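Local structure of CDP-4-keto-6-deoxy-D-glucose-3-dehydrase (Yersinia pseudotuberculosis, 3BB8) at residues V34-K39 against G372-F377; L94-S99 against E242-W247; G110-T115 against K391-G396; G209-V214 against A235-I240; A315-L320 against F345-T350. The protein probably catalyses the pyridoxal-5'-phosphate-dependent removal of the C3 hydroxyl from CDP-4-keto-6-deoxy-D-glucose on the route to lipopolysaccharide sugars. The protein carries 1 engineered substitution. One frame throughout, in Å; residues are numbered along the deposited sequence.

Interaction 1 of 5, residues V34-K39 against G372-F377; sequences VPPSGK and GTRLLF
A proline ring lies on the flat face of an arginine here: Pro36 CG sits over the centre of the Arg374 guanidinium, 3.6 Å above its plane, and the two side chains cross at about a right angle. The same CG also lies 3.6 Å from Arg374 CG, lower in the chain, because Arg374 folds back at chi2 (-72°) and brings both its aliphatic stem and its charged head against the ring. A bond within the segment fixes the rotation of that head: Arg374 NH1 reaches Thr373 O at 2.6 Å, with the acceptor in the guanidinium plane while the nitrogen stands above the carbonyl plane. Beside the proline, the backbones join directly through Gly372 N and Val34 O, 2.9 Å apart, and Pro36 CD rests 4.0 Å from Gly372 CA. In this aspartate aminotransferase fold, the contact ties the N-terminal arm to the loop that follows helix 359-368 and runs on to the cofactor. Pro36 and Arg374 both lean on Trp410 of strand 408-411, and Arg374 packs against Tyr280 of the second subunit. Farther along, an inverse gamma turn centred on Leu376 leads to Phe377, which touches pyridoxal phosphate and meets Phe120 edge-to-face; its carbonyl is hydrogen-bonded to Tyr276 OH of the second subunit.

Interaction 2 of 5, residues L94-S99 against E242-W247; sequences LTALTS and ESFRDW. With PLP (pyridoxal-5'-phosphate), chain E.
Phe244 carries this contact, with Thr95 on one face of its ring and Ala96 and Ser99 around it. The methyl Thr95 CG2 makes a CH-pi contact, 3.7 Å from the centroid of the Phe244 ring and 20° off its normal, displaced toward the rim. Ala96 comes in obliquely, its CA 3.4 Å from Phe244 CE2, while Ser99 CB meets the ring edge 4.3 Å from that same CE2. One shell out, the chi1 of Thr95 (-60°) sets the methyl anti to the backbone N, facing the ring, and turns OG1 to the other partners, Leu91 O of its own helix and Asn130 OD1. The Phe244 ring is also stacked with His284. Where helix 235-245 ends, Arg245 NE donates to Asp246 OD1 at 2.9 Å, nearly straight at 170°, and Glu242 adds a long, purely electrostatic partner; Arg245 NH1 goes to Thr82 O. Past this network the chain brings Trp247 NE1 to PLP O2P, 3.0 Å away, with the phosphate at the indole edge. That cofactor is also held by Gly86, Ser87, Asp191, Asp194 and Ser215 of the second subunit, and Trp247 meets Phe120 and Tyr217 of that subunit. A phosphate pocket completed across the dimer interface is typical of aminotransferases with the aspartate aminotransferase fold.

Interaction 3 of 5, residues G110-T115 against K391-G396; sequences GDEVIT and KYRVVG
Glu112 and Arg393 reach toward each other from two strands that do not pair: both run parallel to strand 133-140, which lies between them, and the closest CA atoms, those of Glu112 and Tyr392, are 8.7 Å apart. The carboxylate is gripped side-on, NE and one NH of the same guanidinium each taking a different oxygen. Arg393 NE lies 2.8 Å from Glu112 OE2, and Arg393 NH2 reaches Glu112 OE1 at 3.2 Å along an almost straight N-H line of 174°. Both oxygens stay close to the guanidinium plane, yet the nitrogens stand well above the carboxylate plane, since the two flat groups are turned 39° apart. In the mixed sheet of the aspartate aminotransferase fold, this salt bridge therefore spans a whole strand, and both side chains also rest on Val135 of that strand. An extended Glu112 chain meets an Arg393 chain that bends at chi3 (-54°), which swings the NE side of the head onto the acid. Two bonds plus salt-bridge charge on a buried carboxylate would be expected to keep Glu112 ionised. Glu112 OE1 has a further hydrogen bond to Ser156 OG, so the acid is steadied from the loop beside strand 159-165 as well.

Interaction 4 of 5, residues G209-V214 against A235-I240; sequences GDIGTV and AELKSI
No ring takes part where Asp210 and Ile211 meet Leu237, and the one flat group touched is the backbone carbonyl of Asp210, whose oxygen lies 3.8 Å from Leu237 CD1. The carboxylate of Asp210 plays no part across the contact; its OD1 accepts from Leu188 N, while Asp210 CB touches the same leucine methyl at 4.0 Å. The rest is aliphatic. Ile211 reaches over with its longer branch: CG1 stands anti to the carbonyl carbon (chi1 -45°), and CD1 comes to 3.7 Å from Leu237 CB, with Ile211 CG1 3.9 Å from Leu237 CD1. The two terminal methyls are modelled closer than carbons can sit, so every distance that involves either of them is approximate. Polar backbone atoms nearby have partners of their own, Asp210 O with Thr232 OG1 and Leu237 N with Ser234 OG. The contact sets the start of strand 211-215 against the first turn of helix 235-245. That strand runs between 187-191, parallel to it, and 228-232, antiparallel, which leads straight into the helix. Leu237 also covers Thr232 and Leu97, and Ile211 packs on Val230 and on Ala93 of helix 86-96, so the pair lies in the layer where helices 235-245 and 86-96 cover the sheet.

Interaction 5 of 5, residues A315-L320 against F345-T350; sequences ANFKYL and FGFPIT
Helix 293-323 packs here on the middle strand of a three-stranded antiparallel sheet, part of what is probably the smaller, C-terminal domain of the aspartate aminotransferase fold. The strand is 347-351, flanked by 331-332 and 408-411, and its first residue, Phe347, receives two side chains spaced one helical turn apart, Phe317 and Leu320. Leu320 sends CD2 over one face of the ring, 3.9 Å from the Phe347 centroid and 17° off the normal, displaced toward the rim; the nearest ring atom is Phe347 CG, at 3.7 Å. Phe317 approaches the other aromatic at its edge: Phe317 CD1 lies near the plane of the Phe347 ring, 3.5 Å from Phe347 CD1. The two rings are tilted 57° to each other with the centroids of Phe317 and Phe347 5.3 Å apart, an oblique pairing that is neither a stack nor a T. Phe347 projects toward the helix with CG anti to the backbone N (chi1 -165°), which drives the ring into the angle between the two helix residues. Ile349 CD1, from the same strand, lies in plane at the ring edge. Pro334 touches both phenylalanines and Trp344 stacks on Phe317, while Leu320 continues to Ile413 and to Val426 of helix 419-432. No hydrogen bond crosses between the two segments: helix and strand cohere here through dispersion, one CH-pi contact and close ring-to-ring packing, so at this point their relative placement probably depends on fit of shape.

Overall arrangement
From the N terminus, interaction 1 ties the loop before helix 43-55 to the loop after helix 359-368, its long span taking in interactions 2, 4 and 5. Interaction 3 runs from 110-115 to 391-396, crossing interactions 1 and 2 and enclosing 4 and 5. Interaction 2 joins helices 86-96 and 235-245; within its loop lies interaction 4, which uses the same second helix, and the two touch where Ala96, Leu97 and Ser99 pack on Leu237 and Ile240. Interactions 3 and 4 reach one mixed sheet. Interaction 5 follows 2 and 4 in series, joining helix 293-323 to the antiparallel sheet of strand 347-351, on interaction 1's side of the chain's centre, opposite them.

Interaction 1 of 5, residues V34-K39 against G372-F377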
# COMPACT_ATOMS: atom_id res chain seq x y z
N VAL A 34 12.78 27.95 4.75
CA VAL A 34 13.18 27.11 5.87
C VAL A 34 12.00 26.18 6.13
O VAL A 34 11.18 26.43 7.02
CB VAL A 34 13.47 27.94 7.13
CG1 VAL A 34 13.98 27.03 8.24
CG2 VAL A 34 14.49 29.03 6.82
N PRO A 35 11.88 25.11 5.34
CA PRO A 35 10.78 24.15 5.49
C PRO A 35 10.85 23.39 6.81
O PRO A 35 11.91 23.26 7.41
CB PRO A 35 10.94 23.24 4.27
CG PRO A 35 12.41 23.25 4.04
CD PRO A 35 12.77 24.71 4.23
N PRO A 36 9.69 22.90 7.28
CA PRO A 36 9.65 22.15 8.54
C PRO A 36 10.23 20.75 8.40
O PRO A 36 10.56 20.09 9.38
CB PRO A 36 8.16 22.15 8.89
CG PRO A 36 7.52 22.09 7.54
CD PRO A 36 8.34 23.04 6.71
N SER A 37 10.36 20.29 7.16
CA SER A 37 10.92 18.97 6.92
C SER A 37 11.32 18.84 5.46
O SER A 37 11.07 19.74 4.66
CB SER A 37 9.90 17.89 7.27
OG SER A 37 8.76 17.97 6.43
N GLY A 38 11.94 17.72 5.13
CA GLY A 38 12.35 17.49 3.76
C GLY A 38 13.36 16.37 3.64
O GLY A 38 14.02 16.00 4.62
N LYS A 39 13.50 15.83 2.44
CA LYS A 39 14.43 14.74 2.23
C LYS A 39 15.83 15.25 1.93
O LYS A 39 15.99 16.34 1.38
CB LYS A 39 13.96 13.85 1.08
CG LYS A 39 13.94 14.53 -0.28
CD LYS A 39 13.13 13.71 -1.27
CE LYS A 39 13.16 14.33 -2.66
NZ LYS A 39 12.62 15.71 -2.69
N GLY A 372 8.62 27.84 7.23
CA GLY A 372 7.52 26.90 7.21
C GLY A 372 7.10 26.43 8.59
O GLY A 372 7.93 26.26 9.49
N THR A 373 5.79 26.23 8.76
CA THR A 373 5.26 25.74 10.03
C THR A 373 4.23 24.64 9.72
O THR A 373 3.75 24.52 8.59
CB THR A 373 4.55 26.85 10.84
OG1 THR A 373 3.47 27.40 10.07
CG2 THR A 373 5.52 27.97 11.21
N ARG A 374 3.92 23.85 10.74
CA ARG A 374 2.95 22.78 10.61
C ARG A 374 2.22 22.65 11.92
O ARG A 374 2.83 22.77 12.98
CB ARG A 374 3.65 21.43 10.31
CG ARG A 374 4.32 21.34 8.96
CD ARG A 374 3.29 21.24 7.88
NE ARG A 374 3.89 21.15 6.55
CZ ARG A 374 4.36 22.18 5.86
NH1 ARG A 374 4.30 23.41 6.36
NH2 ARG A 374 4.89 21.98 4.66
N LEU A 375 0.91 22.42 11.87
CA LEU A 375 0.18 22.23 13.10
C LEU A 375 0.51 20.79 13.53
O LEU A 375 1.07 20.03 12.74
CB LEU A 375 -1.32 22.42 12.85
CG LEU A 375 -1.70 23.83 12.34
CD1 LEU A 375 -3.20 24.04 12.50
CD2 LEU A 375 -0.94 24.91 13.12
N LEU A 376 0.21 20.43 14.77
CA LEU A 376 0.52 19.09 15.26
C LEU A 376 -0.45 18.03 14.73
O LEU A 376 -1.17 17.37 15.49
CB LEU A 376 0.54 19.09 16.80
CG LEU A 376 1.20 17.87 17.47
CD1 LEU A 376 2.56 17.65 16.86
CD2 LEU A 376 1.34 18.07 18.96
N PHE A 377 -0.45 17.87 13.41
CA PHE A 377 -1.28 16.90 12.71
C PHE A 377 -2.75 17.16 13.04
O PHE A 377 -3.20 18.30 13.03
CB PHE A 377 -0.88 15.47 13.07
CG PHE A 377 0.59 15.19 12.87
CD1 PHE A 377 1.22 15.56 11.68
CD2 PHE A 377 1.35 14.59 13.87
CE1 PHE A 377 2.60 15.35 11.50
CE2 PHE A 377 2.73 14.37 13.70
CZ PHE A 377 3.35 14.75 12.51

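Interaction 2 of 5, residues L94-S99 against E242-W247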
# COMPACT_ATOMS: atom_id res chain seq x y z
N LEU A 94 -1.47 -3.63 13.89
CA LEU A 94 -2.72 -3.82 14.64
C LEU A 94 -3.54 -5.00 14.11
O LEU A 94 -4.12 -5.75 14.89
CB LEU A 94 -3.55 -2.54 14.59
CG LEU A 94 -4.76 -2.29 15.51
CD1 LEU A 94 -5.94 -3.18 15.13
CD2 LEU A 94 -4.33 -2.52 16.95
N THR A 95 -3.59 -5.15 12.79
CA THR A 95 -4.37 -6.21 12.17
C THR A 95 -3.83 -7.59 12.53
O THR A 95 -4.60 -8.50 12.83
CB THR A 95 -4.37 -6.07 10.64
OG1 THR A 95 -4.96 -4.82 10.29
CG2 THR A 95 -5.18 -7.22 9.99
N ALA A 96 -2.51 -7.72 12.50
CA ALA A 96 -1.85 -8.97 12.82
C ALA A 96 -2.25 -9.50 14.20
O ALA A 96 -2.35 -10.71 14.40
CB ALA A 96 -0.37 -8.76 12.77
N LEU A 97 -2.46 -8.60 15.15
CA LEU A 97 -2.84 -9.01 16.49
C LEU A 97 -4.27 -9.52 16.53
O LEU A 97 -4.77 -9.87 17.60
CB LEU A 97 -2.69 -7.85 17.47
CG LEU A 97 -1.29 -7.28 17.67
CD1 LEU A 97 -1.31 -6.14 18.68
CD2 LEU A 97 -0.37 -8.39 18.14
N THR A 98 -4.94 -9.56 15.37
CA THR A 98 -6.32 -10.05 15.32
C THR A 98 -6.33 -11.50 14.84
O THR A 98 -7.38 -12.15 14.79
CB THR A 98 -7.20 -9.25 14.33
OG1 THR A 98 -6.79 -9.55 12.99
CG2 THR A 98 -7.08 -7.74 14.57
N SER A 99 -5.15 -12.00 14.49
CA SER A 99 -4.99 -13.37 14.02
C SER A 99 -5.44 -14.42 15.01
O SER A 99 -5.02 -14.42 16.17
CB SER A 99 -3.53 -13.63 13.68
OG SER A 99 -3.33 -15.02 13.46
N GLU A 242 3.61 -10.77 7.84
CA GLU A 242 3.98 -11.10 6.47
C GLU A 242 2.81 -11.70 5.68
O GLU A 242 2.62 -11.39 4.51
CB GLU A 242 5.17 -12.07 6.47
CG GLU A 242 5.77 -12.34 5.09
CD GLU A 242 7.13 -13.03 5.18
OE1 GLU A 242 7.22 -14.06 5.88
OE2 GLU A 242 8.10 -12.53 4.56
N SER A 243 2.04 -12.55 6.35
CA SER A 243 0.89 -13.19 5.73
C SER A 243 -0.15 -12.12 5.35
O SER A 243 -0.68 -12.12 4.23
CB SER A 243 0.27 -14.20 6.69
OG SER A 243 -0.92 -14.76 6.15
N PHE A 244 -0.44 -11.22 6.28
CA PHE A 244 -1.40 -10.15 6.03
C PHE A 244 -0.90 -9.24 4.91
O PHE A 244 -1.69 -8.78 4.07
CB PHE A 244 -1.61 -9.34 7.30
CG PHE A 244 -2.64 -9.92 8.23
CD1 PHE A 244 -3.98 -9.94 7.86
CD2 PHE A 244 -2.27 -10.40 9.49
CE1 PHE A 244 -4.96 -10.43 8.74
CE2 PHE A 244 -3.24 -10.89 10.37
CZ PHE A 244 -4.58 -10.91 10.00
N ARG A 245 0.40 -8.99 4.88
CA ARG A 245 0.96 -8.15 3.84
C ARG A 245 0.91 -8.85 2.50
O ARG A 245 0.65 -8.23 1.47
CB ARG A 245 2.42 -7.78 4.16
CG ARG A 245 3.00 -6.80 3.15
CD ARG A 245 4.53 -6.70 3.23
NE ARG A 245 5.20 -7.94 2.85
CZ ARG A 245 6.49 -8.18 3.06
NH1 ARG A 245 7.28 -7.27 3.63
NH2 ARG A 245 7.01 -9.35 2.70
N ASP A 246 1.15 -10.16 2.51
CA ASP A 246 1.16 -10.92 1.28
C ASP A 246 -0.11 -11.71 0.92
O ASP A 246 -0.09 -12.93 0.81
CB ASP A 246 2.37 -11.86 1.29
CG ASP A 246 3.69 -11.13 1.56
OD1 ASP A 246 3.77 -9.89 1.34
OD2 ASP A 246 4.67 -11.79 1.97
N TRP A 247 -1.21 -10.98 0.71
CA TRP A 247 -2.50 -11.54 0.31
C TRP A 247 -3.15 -12.44 1.34
O TRP A 247 -4.15 -13.12 1.07
CB TRP A 247 -2.38 -12.30 -1.02
CG TRP A 247 -1.82 -11.49 -2.18
CD1 TRP A 247 -2.48 -10.53 -2.91
CD2 TRP A 247 -0.49 -11.58 -2.74
NE1 TRP A 247 -1.64 -10.02 -3.88
CE2 TRP A 247 -0.42 -10.64 -3.80
CE3 TRP A 247 0.63 -12.36 -2.44
CZ2 TRP A 247 0.75 -10.46 -4.56
CZ3 TRP A 247 1.80 -12.18 -3.21
CH2 TRP A 247 1.84 -11.23 -4.26
N1 PLP E . -7.97 -9.51 -8.11
C2 PLP E . -7.58 -10.44 -9.06
C2A PLP E . -8.67 -11.24 -9.77
C3 PLP E . -6.18 -10.60 -9.34
O3 PLP E . -5.74 -11.49 -10.25
C4 PLP E . -5.19 -9.79 -8.62
C4A PLP E . -3.70 -9.99 -8.98
C5 PLP E . -5.67 -8.87 -7.64
C6 PLP E . -7.09 -8.76 -7.41
C5A PLP E . -4.84 -7.95 -6.79
O4P PLP E . -3.69 -7.53 -7.36
P PLP E . -2.27 -7.45 -6.63
O1P PLP E . -1.44 -6.48 -7.42
O2P PLP E . -1.67 -8.98 -6.71
O3P PLP E . -2.45 -7.01 -5.16

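Interaction 3 of 5, residues G110-T115 against K391-G396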
# COMPACT_ATOMS: atom_id res chain seq x y z
N GLY A 110 -14.94 -4.84 18.88
CA GLY A 110 -15.56 -4.52 20.15
C GLY A 110 -14.54 -4.27 21.24
O GLY A 110 -14.83 -3.56 22.21
N ASP A 111 -13.36 -4.85 21.08
CA ASP A 111 -12.27 -4.68 22.04
C ASP A 111 -11.77 -3.24 21.99
O ASP A 111 -11.98 -2.53 20.99
CB ASP A 111 -11.13 -5.66 21.72
CG ASP A 111 -11.54 -7.11 21.94
OD1 ASP A 111 -12.75 -7.37 22.06
OD2 ASP A 111 -10.64 -8.00 21.97
N GLU A 112 -11.11 -2.81 23.06
CA GLU A 112 -10.61 -1.44 23.13
C GLU A 112 -9.11 -1.33 23.04
O GLU A 112 -8.37 -2.19 23.51
CB GLU A 112 -11.10 -0.77 24.42
CG GLU A 112 -12.63 -0.71 24.51
CD GLU A 112 -13.13 -0.27 25.87
OE1 GLU A 112 -12.39 -0.44 26.87
OE2 GLU A 112 -14.28 0.23 25.95
N VAL A 113 -8.67 -0.24 22.41
CA VAL A 113 -7.26 0.06 22.24
C VAL A 113 -7.06 1.46 22.83
O VAL A 113 -7.73 2.41 22.42
CB VAL A 113 -6.87 0.09 20.75
CG1 VAL A 113 -5.39 0.35 20.60
CG2 VAL A 113 -7.26 -1.22 20.08
N ILE A 114 -6.17 1.57 23.81
CA ILE A 114 -5.89 2.85 24.44
C ILE A 114 -4.89 3.65 23.60
O ILE A 114 -3.87 3.11 23.15
CB ILE A 114 -5.30 2.67 25.86
CG1 ILE A 114 -6.38 2.12 26.79
CG2 ILE A 114 -4.76 3.99 26.38
CD1 ILE A 114 -5.87 1.74 28.17
N THR A 115 -5.19 4.92 23.37
CA THR A 115 -4.31 5.77 22.57
C THR A 115 -4.59 7.23 22.94
O THR A 115 -5.35 7.49 23.87
CB THR A 115 -4.56 5.52 21.06
OG1 THR A 115 -3.59 6.22 20.28
CG2 THR A 115 -5.95 6.00 20.65
N LYS A 391 -17.18 5.27 16.88
CA LYS A 391 -17.43 4.86 18.24
C LYS A 391 -16.13 4.89 19.02
O LYS A 391 -15.18 4.18 18.68
CB LYS A 391 -18.05 3.46 18.31
CG LYS A 391 -18.16 2.95 19.75
CD LYS A 391 -19.08 1.74 19.91
CE LYS A 391 -19.24 1.38 21.39
NZ LYS A 391 -20.20 0.27 21.66
N TYR A 392 -16.08 5.70 20.07
CA TYR A 392 -14.88 5.80 20.89
C TYR A 392 -15.21 6.19 22.32
O TYR A 392 -16.34 6.55 22.64
CB TYR A 392 -13.92 6.84 20.31
CG TYR A 392 -14.47 8.24 20.29
CD1 TYR A 392 -15.16 8.73 19.18
CD2 TYR A 392 -14.27 9.10 21.38
CE1 TYR A 392 -15.64 10.04 19.15
CE2 TYR A 392 -14.75 10.41 21.36
CZ TYR A 392 -15.42 10.87 20.25
OH TYR A 392 -15.89 12.17 20.22
N ARG A 393 -14.20 6.13 23.18
CA ARG A 393 -14.36 6.52 24.57
C ARG A 393 -13.19 7.41 24.96
O ARG A 393 -12.08 7.25 24.45
CB ARG A 393 -14.37 5.30 25.51
CG ARG A 393 -15.57 4.40 25.38
CD ARG A 393 -15.79 3.57 26.65
NE ARG A 393 -14.61 2.81 27.07
CZ ARG A 393 -13.80 3.16 28.06
NH1 ARG A 393 -14.02 4.27 28.76
NH2 ARG A 393 -12.76 2.39 28.37
N VAL A 394 -13.46 8.34 25.86
CA VAL A 394 -12.43 9.24 26.35
C VAL A 394 -12.52 9.30 27.88
O VAL A 394 -13.55 9.67 28.44
CB VAL A 394 -12.58 10.66 25.74
CG1 VAL A 394 -14.01 11.10 25.82
CG2 VAL A 394 -11.68 11.64 26.48
N VAL A 395 -11.44 8.90 28.53
CA VAL A 395 -11.37 8.90 29.99
C VAL A 395 -10.72 10.18 30.47
O VAL A 395 -9.56 10.45 30.16
CB VAL A 395 -10.56 7.70 30.50
CG1 VAL A 395 -10.44 7.76 32.01
CG2 VAL A 395 -11.22 6.40 30.06
N GLY A 396 -11.46 10.96 31.25
CA GLY A 396 -10.93 12.22 31.75
C GLY A 396 -11.18 13.30 30.72
O GLY A 396 -12.10 13.18 29.91

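Interaction 4 of 5, residues G209-V214 against A235-I240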
# COMPACT_ATOMS: atom_id res chain seq x y z
N GLY A 209 7.97 -2.59 22.98
CA GLY A 209 6.70 -3.27 22.84
C GLY A 209 6.74 -4.47 21.92
O GLY A 209 7.81 -4.91 21.50
N ASP A 210 5.57 -5.00 21.61
CA ASP A 210 5.48 -6.16 20.74
C ASP A 210 5.76 -5.86 19.27
O ASP A 210 6.53 -6.57 18.63
CB ASP A 210 4.12 -6.82 20.91
CG ASP A 210 3.80 -7.09 22.36
OD1 ASP A 210 3.11 -6.25 22.99
OD2 ASP A 210 4.25 -8.12 22.89
N ILE A 211 5.15 -4.81 18.73
CA ILE A 211 5.39 -4.46 17.33
C ILE A 211 5.82 -2.99 17.22
O ILE A 211 5.40 -2.15 18.00
CB ILE A 211 4.12 -4.61 16.44
CG1 ILE A 211 3.40 -5.93 16.72
CG2 ILE A 211 4.53 -4.53 14.99
CD1 ILE A 211 4.03 -7.12 16.08
N GLY A 212 6.66 -2.71 16.23
CA GLY A 212 7.11 -1.35 16.00
C GLY A 212 6.86 -0.99 14.53
O GLY A 212 6.84 -1.88 13.67
N THR A 213 6.65 0.30 14.25
CA THR A 213 6.40 0.76 12.89
C THR A 213 7.17 2.05 12.63
O THR A 213 7.42 2.83 13.54
CB THR A 213 4.90 1.05 12.67
OG1 THR A 213 4.50 2.10 13.56
CG2 THR A 213 4.06 -0.18 12.95
N VAL A 214 7.56 2.26 11.38
CA VAL A 214 8.29 3.46 11.00
C VAL A 214 7.85 3.82 9.59
O VAL A 214 7.35 2.97 8.84
CB VAL A 214 9.83 3.21 11.04
CG1 VAL A 214 10.24 2.25 9.95
CG2 VAL A 214 10.58 4.54 10.88
N ALA A 235 9.04 -14.07 16.27
CA ALA A 235 8.96 -14.80 15.01
C ALA A 235 7.50 -15.06 14.69
O ALA A 235 7.09 -15.03 13.53
CB ALA A 235 9.70 -16.12 15.12
N GLU A 236 6.70 -15.31 15.71
CA GLU A 236 5.28 -15.55 15.50
C GLU A 236 4.59 -14.33 14.89
O GLU A 236 3.87 -14.46 13.90
CB GLU A 236 4.61 -15.92 16.81
CG GLU A 236 3.11 -16.11 16.68
CD GLU A 236 2.50 -16.48 18.01
OE1 GLU A 236 3.09 -16.07 19.02
OE2 GLU A 236 1.45 -17.17 18.05
N LEU A 237 4.81 -13.15 15.47
CA LEU A 237 4.19 -11.93 14.95
C LEU A 237 4.71 -11.63 13.54
O LEU A 237 3.95 -11.20 12.68
CB LEU A 237 4.47 -10.74 15.87
CG LEU A 237 3.84 -10.80 17.26
CD1 LEU A 237 4.14 -9.51 18.01
CD2 LEU A 237 2.36 -11.02 17.15
N LYS A 238 5.99 -11.87 13.32
CA LYS A 238 6.61 -11.64 12.03
C LYS A 238 5.90 -12.46 10.96
O LYS A 238 5.62 -11.97 9.86
CB LYS A 238 8.09 -12.01 12.10
CG LYS A 238 8.90 -11.80 10.83
CD LYS A 238 8.65 -12.90 9.81
CE LYS A 238 9.66 -12.83 8.69
NZ LYS A 238 9.52 -13.98 7.75
N SER A 239 5.59 -13.72 11.29
CA SER A 239 4.90 -14.58 10.34
C SER A 239 3.47 -14.14 10.08
O SER A 239 3.00 -14.20 8.95
CB SER A 239 4.91 -16.04 10.82
OG SER A 239 6.17 -16.61 10.56
N ILE A 240 2.77 -13.72 11.13
CA ILE A 240 1.40 -13.25 10.97
C ILE A 240 1.39 -12.00 10.06
O ILE A 240 0.64 -11.96 9.08
CB ILE A 240 0.75 -12.89 12.34
CG1 ILE A 240 0.27 -14.16 13.06
CG2 ILE A 240 -0.48 -12.01 12.15
CD1 ILE A 240 1.30 -15.24 13.18

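Interaction 5 of 5, residues A315-L320 against F345-T350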
# COMPACT_ATOMS: atom_id res chain seq x y z
N ALA A 315 21.37 18.17 17.25
CA ALA A 315 22.16 19.39 17.25
C ALA A 315 21.29 20.60 16.98
O ALA A 315 21.23 21.53 17.79
CB ALA A 315 23.26 19.29 16.19
N ASN A 316 20.61 20.59 15.84
CA ASN A 316 19.72 21.68 15.46
C ASN A 316 18.69 21.98 16.54
O ASN A 316 18.32 23.13 16.75
CB ASN A 316 19.02 21.35 14.14
CG ASN A 316 19.96 21.41 12.95
OD1 ASN A 316 19.55 21.20 11.81
ND2 ASN A 316 21.23 21.70 13.22
N PHE A 317 18.23 20.94 17.23
CA PHE A 317 17.25 21.12 18.29
C PHE A 317 17.84 21.92 19.45
O PHE A 317 17.25 22.90 19.90
CB PHE A 317 16.78 19.77 18.83
CG PHE A 317 15.83 19.88 19.99
CD1 PHE A 317 14.46 19.98 19.79
CD2 PHE A 317 16.31 19.88 21.30
CE1 PHE A 317 13.58 20.07 20.86
CE2 PHE A 317 15.44 19.98 22.38
CZ PHE A 317 14.07 20.07 22.16
N LYS A 318 19.00 21.48 19.93
CA LYS A 318 19.67 22.14 21.05
C LYS A 318 19.96 23.59 20.70
O LYS A 318 19.67 24.50 21.47
CB LYS A 318 20.97 21.40 21.37
CG LYS A 318 21.59 21.78 22.70
CD LYS A 318 22.74 20.85 23.05
CE LYS A 318 23.19 21.03 24.49
NZ LYS A 318 24.23 20.02 24.85
N TYR A 319 20.53 23.80 19.52
CA TYR A 319 20.87 25.13 19.04
C TYR A 319 19.62 26.02 19.01
O TYR A 319 19.52 26.98 19.77
CB TYR A 319 21.47 25.02 17.63
CG TYR A 319 22.00 26.32 17.08
CD1 TYR A 319 23.15 26.91 17.61
CD2 TYR A 319 21.38 26.94 16.00
CE1 TYR A 319 23.66 28.10 17.08
CE2 TYR A 319 21.88 28.13 15.46
CZ TYR A 319 23.02 28.70 16.01
OH TYR A 319 23.52 29.86 15.47
N LEU A 320 18.68 25.67 18.15
CA LEU A 320 17.44 26.43 18.00
C LEU A 320 16.75 26.75 19.32
O LEU A 320 16.35 27.89 19.54
CB LEU A 320 16.47 25.67 17.10
CG LEU A 320 15.18 26.39 16.72
CD1 LEU A 320 15.51 27.70 15.99
CD2 LEU A 320 14.34 25.48 15.83
N PHE A 345 12.00 14.98 15.28
CA PHE A 345 11.41 14.95 13.94
C PHE A 345 11.17 16.39 13.53
O PHE A 345 11.39 16.78 12.38
CB PHE A 345 10.09 14.17 13.98
CG PHE A 345 9.32 14.21 12.68
CD1 PHE A 345 8.38 15.20 12.45
CD2 PHE A 345 9.53 13.24 11.71
CE1 PHE A 345 7.65 15.23 11.25
CE2 PHE A 345 8.81 13.27 10.51
CZ PHE A 345 7.87 14.26 10.29
N GLY A 346 10.71 17.18 14.50
CA GLY A 346 10.44 18.59 14.28
C GLY A 346 10.57 19.31 15.61
O GLY A 346 10.82 18.69 16.64
N PHE A 347 10.40 20.63 15.58
CA PHE A 347 10.51 21.47 16.79
C PHE A 347 9.14 22.01 17.18
O PHE A 347 8.68 23.00 16.61
CB PHE A 347 11.47 22.62 16.49
CG PHE A 347 11.95 23.35 17.72
CD1 PHE A 347 12.99 22.82 18.49
CD2 PHE A 347 11.39 24.56 18.09
CE1 PHE A 347 13.46 23.50 19.61
CE2 PHE A 347 11.85 25.26 19.20
CZ PHE A 347 12.89 24.73 19.97
N PRO A 348 8.47 21.38 18.16
CA PRO A 348 7.14 21.81 18.62
C PRO A 348 7.13 23.02 19.57
O PRO A 348 7.85 23.05 20.57
CB PRO A 348 6.59 20.56 19.29
CG PRO A 348 7.83 19.99 19.94
CD PRO A 348 8.88 20.14 18.84
N ILE A 349 6.28 23.99 19.25
CA ILE A 349 6.16 25.22 20.04
C ILE A 349 4.71 25.56 20.33
O ILE A 349 3.87 25.57 19.43
CB ILE A 349 6.78 26.41 19.28
CG1 ILE A 349 8.27 26.16 19.04
CG2 ILE A 349 6.57 27.71 20.06
CD1 ILE A 349 8.89 27.11 18.05
N THR A 350 4.41 25.85 21.60
CA THR A 350 3.07 26.26 22.00
C THR A 350 3.02 27.74 22.33
O THR A 350 3.65 28.20 23.28
CB THR A 350 2.58 25.45 23.21
OG1 THR A 350 2.45 24.07 22.85
CG2 THR A 350 1.23 25.97 23.69